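PDB 6R5T: periplasmic beta-glucosidase from Pseudomonas aeruginosa, which probably hydrolyses terminal, non-reducing beta-D-glucosyl residues of glucosides, releasing beta-D-glucose, as a family 3 glycoside hydrolase. Local coordinates for residues I20-L25 against D316-K321; K249-S254 against V283-N288. The protein carries 1 engineered substitution. All blocks are in the same frame, centred on the assembly; numbering follows the deposited sequence.

Interaction 1: residues I20-L25 against D316-K321; sequences IGQLRL and DVLAAK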
ATOM      1  N   ILE A  20     -25.158 -11.120 -32.217  1.00 14.86           N
ATOM      2  CA  ILE A  20     -23.732 -11.078 -31.800  1.00 15.81           C
ATOM      3  C   ILE A  20     -23.040  -9.879 -32.441  1.00 16.42           C
ATOM      4  O   ILE A  20     -22.179  -9.251 -31.751  1.00 16.90           O
ATOM      5  CB  ILE A  20     -23.057 -12.403 -32.136  1.00 17.39           C
ATOM      6  CG1 ILE A  20     -23.669 -13.508 -31.273  1.00 17.03           C
ATOM      7  CG2 ILE A  20     -21.536 -12.264 -31.982  1.00 18.62           C
ATOM      8  CD1 ILE A  20     -23.319 -14.912 -31.726  1.00 18.33           C
ATOM      9  N   GLY A  21     -23.403  -9.493 -33.670  1.00 15.99           N
ATOM     10  CA  GLY A  21     -22.809  -8.294 -34.293  1.00 17.33           C
ATOM     11  C   GLY A  21     -23.023  -7.042 -33.450  1.00 15.36           C
ATOM     12  O   GLY A  21     -22.175  -6.158 -33.425  1.00 16.30           O
ATOM     13  N   GLN A  22     -24.160  -6.935 -32.798  1.00 14.43           N
ATOM     14  CA  GLN A  22     -24.506  -5.770 -31.951  1.00 15.28           C
ATOM     15  C   GLN A  22     -23.518  -5.622 -30.793  1.00 15.18           C
ATOM     16  O   GLN A  22     -23.368  -4.474 -30.310  1.00 16.33           O
ATOM     17  CB  GLN A  22     -25.914  -5.866 -31.412  1.00 14.74           C
ATOM     18  CG  GLN A  22     -26.937  -5.624 -32.548  1.00 14.75           C
ATOM     19  CD  GLN A  22     -26.762  -4.253 -33.138  1.00 15.29           C
ATOM     20  OE1 GLN A  22     -26.924  -3.255 -32.424  1.00 15.72           O
ATOM     21  NE2 GLN A  22     -26.388  -4.183 -34.413  1.00 14.84           N
ATOM     22  N   LEU A  23     -22.858  -6.702 -30.410  1.00 15.11           N
ATOM     23  CA  LEU A  23     -22.004  -6.693 -29.193  1.00 15.60           C
ATOM     24  C   LEU A  23     -20.601  -6.216 -29.550  1.00 16.39           C
ATOM     25  O   LEU A  23     -19.769  -6.068 -28.626  1.00 15.27           O
ATOM     26  CB  LEU A  23     -21.975  -8.085 -28.573  1.00 15.83           C
ATOM     27  CG  LEU A  23     -23.343  -8.752 -28.373  1.00 14.06           C
ATOM     28  CD1 LEU A  23     -23.155 -10.068 -27.682  1.00 14.95           C
ATOM     29  CD2 LEU A  23     -24.318  -7.837 -27.624  1.00 16.11           C
ATOM     30  N   ARG A  24     -20.328  -5.943 -30.816  1.00 14.58           N
ATOM     31  CA  ARG A  24     -18.957  -5.660 -31.259  1.00 14.95           C
ATOM     32  C   ARG A  24     -18.722  -4.164 -31.288  1.00 15.31           C
ATOM     33  O   ARG A  24     -19.429  -3.442 -32.018  1.00 16.58           O
ATOM     34  CB  ARG A  24     -18.750  -6.256 -32.642  1.00 17.37           C
ATOM     35  CG  ARG A  24     -17.325  -6.170 -33.107  1.00 19.61           C
ATOM     36  CD  ARG A  24     -17.160  -6.972 -34.371  1.00 21.94           C
ATOM     37  NE  ARG A  24     -15.834  -6.848 -34.926  1.00 22.22           N
ATOM     38  CZ  ARG A  24     -15.547  -6.711 -36.213  1.00 28.05           C
ATOM     39  NH1 ARG A  24     -16.520  -6.666 -37.099  1.00 27.03           N
ATOM     40  NH2 ARG A  24     -14.289  -6.610 -36.616  1.00 26.09           N
ATOM     41  N   LEU A  25     -17.761  -3.705 -30.462  1.00 14.69           N
ATOM     42  CA  LEU A  25     -17.363  -2.291 -30.378  1.00 15.05           C
ATOM     43  C   LEU A  25     -15.925  -2.185 -30.868  1.00 15.71           C
ATOM     44  O   LEU A  25     -15.056  -2.824 -30.283  1.00 16.02           O
ATOM     45  CB  LEU A  25     -17.486  -1.867 -28.922  1.00 15.19           C
ATOM     46  CG  LEU A  25     -16.858  -0.538 -28.551  1.00 15.44           C
ATOM     47  CD1 LEU A  25     -17.522   0.585 -29.296  1.00 17.01           C
ATOM     48  CD2 LEU A  25     -16.993  -0.315 -27.025  1.00 15.77           C
ATOM     49  N   ASP A 316     -29.471  -5.101 -24.283  1.00 15.00           N
ATOM     50  CA  ASP A 316     -28.872  -3.919 -23.643  1.00 16.04           C
ATOM     51  C   ASP A 316     -28.308  -2.980 -24.705  1.00 14.54           C
ATOM     52  O   ASP A 316     -28.435  -1.745 -24.543  1.00 15.82           O
ATOM     53  CB  ASP A 316     -27.838  -4.354 -22.600  1.00 15.00           C
ATOM     54  CG  ASP A 316     -28.391  -5.028 -21.363  1.00 17.99           C
ATOM     55  OD1 ASP A 316     -29.624  -4.998 -21.186  1.00 19.95           O
ATOM     56  OD2 ASP A 316     -27.564  -5.618 -20.600  1.00 19.53           O
ATOM     57  N   VAL A 317     -27.687  -3.506 -25.769  1.00 13.75           N
ATOM     58  CA  VAL A 317     -27.164  -2.620 -26.826  1.00 13.39           C
ATOM     59  C   VAL A 317     -28.341  -1.896 -27.505  1.00 15.09           C
ATOM     60  O   VAL A 317     -28.267  -0.677 -27.725  1.00 14.70           O
ATOM     61  CB  VAL A 317     -26.318  -3.415 -27.826  1.00 14.53           C
ATOM     62  CG1 VAL A 317     -25.940  -2.538 -29.010  1.00 14.99           C
ATOM     63  CG2 VAL A 317     -25.064  -3.961 -27.128  1.00 15.52           C
ATOM     64  N   LEU A 318     -29.387  -2.653 -27.860  1.00 15.86           N
ATOM     65  CA  LEU A 318     -30.523  -2.077 -28.601  1.00 16.56           C
ATOM     66  C   LEU A 318     -31.216  -1.044 -27.730  1.00 15.55           C
ATOM     67  O   LEU A 318     -31.603   0.010 -28.251  1.00 16.73           O
ATOM     68  CB  LEU A 318     -31.477  -3.212 -29.013  1.00 16.36           C
ATOM     69  CG  LEU A 318     -30.913  -4.223 -30.011  1.00 16.80           C
ATOM     70  CD1 LEU A 318     -31.991  -5.253 -30.312  1.00 17.84           C
ATOM     71  CD2 LEU A 318     -30.397  -3.575 -31.279  1.00 18.34           C
ATOM     72  N   ALA A 319     -31.310  -1.303 -26.452  1.00 18.07           N
ATOM     73  CA  ALA A 319     -31.995  -0.366 -25.539  1.00 16.75           C
ATOM     74  C   ALA A 319     -31.181   0.930 -25.434  1.00 16.48           C
ATOM     75  O   ALA A 319     -31.768   1.988 -25.358  1.00 17.59           O
ATOM     76  CB  ALA A 319     -32.205  -0.987 -24.199  1.00 18.08           C
ATOM     77  N   ALA A 320     -29.856   0.866 -25.437  1.00 16.43           N
ATOM     78  CA  ALA A 320     -29.038   2.092 -25.422  1.00 16.07           C
ATOM     79  C   ALA A 320     -29.277   2.903 -26.692  1.00 16.10           C
ATOM     80  O   ALA A 320     -29.436   4.137 -26.634  1.00 15.51           O
ATOM     81  CB  ALA A 320     -27.584   1.752 -25.266  1.00 15.84           C
ATOM     82  N   LYS A 321     -29.314   2.236 -27.835  1.00 14.45           N
ATOM     83  CA  LYS A 321     -29.542   2.948 -29.108  1.00 15.49           C
ATOM     84  C   LYS A 321     -30.943   3.570 -29.115  1.00 14.80           C
ATOM     85  O   LYS A 321     -31.083   4.676 -29.654  1.00 16.79           O
ATOM     86  CB  LYS A 321     -29.368   1.944 -30.221  1.00 16.29           C
ATOM     87  CG  LYS A 321     -27.930   1.481 -30.369  1.00 15.53           C
ATOM     88  CD  LYS A 321     -27.706   0.463 -31.472  1.00 14.87           C
ATOM     89  CE  LYS A 321     -26.239   0.145 -31.627  1.00 16.44           C
ATOM     90  NZ  LYS A 321     -25.947  -0.714 -32.793  1.00 17.28           N
TER
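The polar side of this contact is a single hydrogen bond, from K321 NZ to Q22 OE1 at 2.7 Å. The ammonium sits off to one side of the amide oxygen, with a C=O...N angle of 128°, and is tilted 17° from the carbonyl plane. K321 reaches it with a chain that runs extended beyond CG, whereas Q22 is folded at its second torsion (chi2 -61°), which swings the amide out to meet the lysine. NZ is held by two further acceptors, G47 O and P73 O, so three oxygens, with that of Q22, accept from the buried ammonium. K321 CE lies beside Q22 OE1, at 3.6 Å.

These partners sit at the N-terminal end of the barrel strands in the TIM-barrel domain of a family 3 glycoside hydrolase. Helix 16-22 leads directly into the first strand, 24-26, and helix 307-323 comes after the last strand, 286-287, beyond helix 291-301; G47 and P73 come just before strands 48-50 and 75-78.

The other contacts are van der Waals. V317 points at the end of helix 16-22 and straddles the backbone carbonyl of Q22 with both methyls, CG1 3.5 Å and CG2 3.6 Å from Q22 O. The same CG1 also touches the amide oxygen, 3.6 Å from Q22 OE1. L318 comes in at about a right angle to Q22 and sets its CD2 3.7 Å from OE1, while its side chain also packs on M11 of helix 2-12. L23 starts out directed away from helix 307-323, yet its CD2 branch returns to meet V317 CG2 at 4.0 Å. On the flank of helix 307-323 that faces the barrel, V317 also touches L251.

Interaction 2: residues K249-S254 against V283-N288; sequences KGLTIS and VDMNMN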
ATOM      1  N   LYS A 249     -30.131  -1.064 -15.376  1.00 18.35           N
ATOM      2  CA  LYS A 249     -30.878  -1.597 -16.552  1.00 21.10           C
ATOM      3  C   LYS A 249     -30.159  -1.318 -17.868  1.00 19.68           C
ATOM      4  O   LYS A 249     -30.749  -1.555 -18.931  1.00 23.21           O
ATOM      5  CB  LYS A 249     -32.259  -0.951 -16.626  1.00 23.69           C
ATOM      6  CG  LYS A 249     -33.072  -1.093 -15.361  1.00 29.12           C
ATOM      7  CD  LYS A 249     -33.384  -2.517 -15.057  1.00 38.49           C
ATOM      8  CE  LYS A 249     -34.874  -2.808 -15.143  1.00 46.92           C
ATOM      9  NZ  LYS A 249     -35.140  -4.263 -15.277  1.00 50.46           N
ATOM     10  N   GLY A 250     -28.934  -0.787 -17.845  1.00 16.12           N
ATOM     11  CA  GLY A 250     -28.239  -0.295 -19.022  1.00 15.99           C
ATOM     12  C   GLY A 250     -27.225  -1.292 -19.547  1.00 15.42           C
ATOM     13  O   GLY A 250     -27.378  -2.537 -19.380  1.00 18.27           O
ATOM     14  N   LEU A 251     -26.230  -0.758 -20.229  1.00 14.44           N
ATOM     15  CA  LEU A 251     -25.267  -1.494 -21.042  1.00 14.89           C
ATOM     16  C   LEU A 251     -23.932  -1.636 -20.283  1.00 15.55           C
ATOM     17  O   LEU A 251     -23.375  -0.591 -19.822  1.00 15.69           O
ATOM     18  CB  LEU A 251     -25.061  -0.703 -22.327  1.00 14.92           C
ATOM     19  CG  LEU A 251     -24.067  -1.285 -23.312  1.00 15.58           C
ATOM     20  CD1 LEU A 251     -24.545  -2.636 -23.800  1.00 16.67           C
ATOM     21  CD2 LEU A 251     -23.848  -0.324 -24.475  1.00 16.73           C
ATOM     22  N   THR A 252     -23.405  -2.841 -20.182  1.00 13.81           N
ATOM     23  CA  THR A 252     -22.015  -3.016 -19.694  1.00 15.28           C
ATOM     24  C   THR A 252     -21.055  -3.133 -20.869  1.00 16.07           C
ATOM     25  O   THR A 252     -21.301  -3.911 -21.838  1.00 17.64           O
ATOM     26  CB  THR A 252     -21.927  -4.189 -18.734  1.00 17.42           C
ATOM     27  OG1 THR A 252     -22.436  -5.348 -19.403  1.00 18.32           O
ATOM     28  CG2 THR A 252     -22.726  -3.963 -17.467  1.00 15.48           C
ATOM     29  N   ILE A 253     -19.934  -2.449 -20.805  1.00 13.52           N
ATOM     30  CA  ILE A 253     -18.946  -2.421 -21.886  1.00 14.93           C
ATOM     31  C   ILE A 253     -17.627  -2.893 -21.299  1.00 16.79           C
ATOM     32  O   ILE A 253     -17.202  -2.328 -20.288  1.00 14.89           O
ATOM     33  CB  ILE A 253     -18.810  -1.016 -22.482  1.00 15.59           C
ATOM     34  CG1 ILE A 253     -20.170  -0.468 -22.891  1.00 18.21           C
ATOM     35  CG2 ILE A 253     -17.781  -1.013 -23.592  1.00 16.76           C
ATOM     36  CD1 ILE A 253     -20.140   0.934 -23.445  1.00 18.76           C
ATOM     37  N   SER A 254     -16.983  -3.846 -21.957  1.00 16.24           N
ATOM     38  CA  SER A 254     -15.629  -4.273 -21.566  1.00 17.24           C
ATOM     39  C   SER A 254     -14.654  -3.138 -21.840  1.00 17.57           C
ATOM     40  O   SER A 254     -14.853  -2.229 -22.668  1.00 19.03           O
ATOM     41  CB  SER A 254     -15.207  -5.514 -22.283  1.00 19.09           C
ATOM     42  OG  SER A 254     -14.610  -5.156 -23.514  1.00 17.42           O
ATOM     43  N   VAL A 283     -20.752  -9.066 -19.012  1.00 14.24           N
ATOM     44  CA  VAL A 283     -20.188  -8.073 -19.961  1.00 14.03           C
ATOM     45  C   VAL A 283     -20.992  -8.143 -21.268  1.00 15.75           C
ATOM     46  O   VAL A 283     -21.044  -9.242 -21.852  1.00 16.78           O
ATOM     47  CB  VAL A 283     -18.710  -8.334 -20.213  1.00 15.48           C
ATOM     48  CG1 VAL A 283     -18.194  -7.408 -21.280  1.00 17.08           C
ATOM     49  CG2 VAL A 283     -17.899  -8.196 -18.937  1.00 15.07           C
ATOM     50  N   ASP A 284     -21.636  -7.055 -21.646  1.00 13.91           N
ATOM     51  CA  ASP A 284     -22.527  -7.055 -22.844  1.00 15.25           C
ATOM     52  C   ASP A 284     -21.734  -6.802 -24.114  1.00 17.11           C
ATOM     53  O   ASP A 284     -21.949  -7.503 -25.135  1.00 17.02           O
ATOM     54  CB  ASP A 284     -23.621  -6.003 -22.726  1.00 15.08           C
ATOM     55  CG  ASP A 284     -24.596  -6.215 -21.599  1.00 16.60           C
ATOM     56  OD1 ASP A 284     -24.786  -7.404 -21.111  1.00 17.69           O
ATOM     57  OD2 ASP A 284     -25.187  -5.217 -21.196  1.00 17.69           O
ATOM     58  N   MET A 285     -20.858  -5.819 -24.096  1.00 16.68           N
ATOM     59  CA  MET A 285     -20.242  -5.341 -25.339  1.00 16.68           C
ATOM     60  C   MET A 285     -18.733  -5.525 -25.206  1.00 18.56           C
ATOM     61  O   MET A 285     -18.110  -5.249 -24.117  1.00 17.43           O
ATOM     62  CB  MET A 285     -20.700  -3.905 -25.605  1.00 17.74           C
ATOM     63  CG  MET A 285     -19.965  -3.201 -26.655  1.00 18.29           C
ATOM     64  SD  MET A 285     -20.987  -1.724 -27.105  1.00 19.94           S
ATOM     65  CE  MET A 285     -21.742  -2.323 -28.630  1.00 18.52           C
ATOM     66  N   ASN A 286     -18.151  -6.058 -26.259  1.00 16.62           N
ATOM     67  CA  ASN A 286     -16.738  -6.488 -26.345  1.00 17.10           C
ATOM     68  C   ASN A 286     -15.930  -5.453 -27.113  1.00 18.11           C
ATOM     69  O   ASN A 286     -16.127  -5.292 -28.339  1.00 17.95           O
ATOM     70  CB  ASN A 286     -16.755  -7.863 -27.002  1.00 19.07           C
ATOM     71  CG  ASN A 286     -15.431  -8.493 -27.355  1.00 20.10           C
ATOM     72  OD1 ASN A 286     -15.387  -9.209 -28.381  1.00 22.06           O
ATOM     73  ND2 ASN A 286     -14.416  -8.300 -26.516  1.00 17.14           N
ATOM     74  N   MET A 287     -15.030  -4.776 -26.408  1.00 18.08           N
ATOM     75  CA  MET A 287     -14.193  -3.704 -27.006  1.00 18.71           C
ATOM     76  C   MET A 287     -12.951  -4.298 -27.654  1.00 19.95           C
ATOM     77  O   MET A 287     -12.076  -4.893 -26.965  1.00 19.95           O
ATOM     78  CB  MET A 287     -13.862  -2.630 -25.963  1.00 19.78           C
ATOM     79  CG  MET A 287     -13.163  -1.426 -26.489  1.00 22.80           C
ATOM     80  SD  MET A 287     -13.004  -0.233 -25.084  1.00 26.85           S
ATOM     81  CE  MET A 287     -13.233   1.341 -25.892  1.00 27.97           C
ATOM     82  N   ASN A 288     -12.878  -4.102 -28.961  1.00 19.19           N
ATOM     83  CA  ASN A 288     -11.740  -4.230 -29.892  1.00 21.93           C
ATOM     84  C   ASN A 288     -11.234  -5.655 -30.131  1.00 19.51           C
ATOM     85  O   ASN A 288     -10.804  -5.873 -31.243  1.00 22.86           O
ATOM     86  CB  ASN A 288     -10.643  -3.240 -29.524  1.00 27.75           C
ATOM     87  CG  ASN A 288     -10.202  -2.476 -30.759  1.00 30.45           C
ATOM     88  OD1 ASN A 288     -10.998  -1.938 -31.562  1.00 23.87           O
ATOM     89  ND2 ASN A 288      -8.906  -2.538 -30.973  1.00 40.73           N
TER
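D284 and T252 grip each other by backbone and side chain together. D284 CB sits beyond the T252 carbonyl oxygen, 3.2 Å from T252 O, and also meets the L251 methyl CD1. CG comes to 3.2 Å from T252 OG1, the two side chains crossing at about a right angle. At the tip the oxygens divide: OD2 accepts the backbone T252 N at 3.1 Å, a nearly straight bond (173°) that arrives from above the carboxylate plane, while OD1 forms a salt bridge with R312. T252 OG1 in turn receives D284 N at 2.9 Å and hydrogen-bonds to G282 O.

M285 uses its N and O to bond on both sides of I253, its bridged partner: M285 N to T252 O, 3.0 Å, and S254 N to M285 O, 2.8 Å. Past the bridge a side chain takes over, since S254 OG, turned between its own backbone N and carbonyl carbon (chi1 87°), accepts M287 N at 2.9 Å. S254 O is buried without a polar partner; M287 lies against it with CB and SD.

M287 also lines the glycan pocket, its side chain about 4 Å from bound glucose and galactose, and close after S254 comes the pocket residue H256. Such parallel pairing of strands 251-253 and 286-287, the seventh and eighth in chain order, closes a TIM barrel, whose C-terminal strand ends hold the active site.

In the fold
Both contacts are buried within the TIM-barrel domain, their centres about 8 Å apart, and interaction 2 is nested in the chain loop that interaction 1 closes. Interaction 1 sets the flank of helix 307-323 against the end of helix 16-22 and the turn after it, through one lysine bond and methyl packing; interaction 2 is part of the barrel wall, rich in backbone bonds, and reaches the sugar pocket. They share the sheet: strand 24-26 neighbours 286-287, with L25 O probably hydrogen-bonded to N288 N. The M285 methyl CE packs on Q22 O at 3.2 Å. D316 OD2 and D284 OD2 lie only 2.5 Å apart, consistent with a shared proton, and R243 forms a salt bridge with D316.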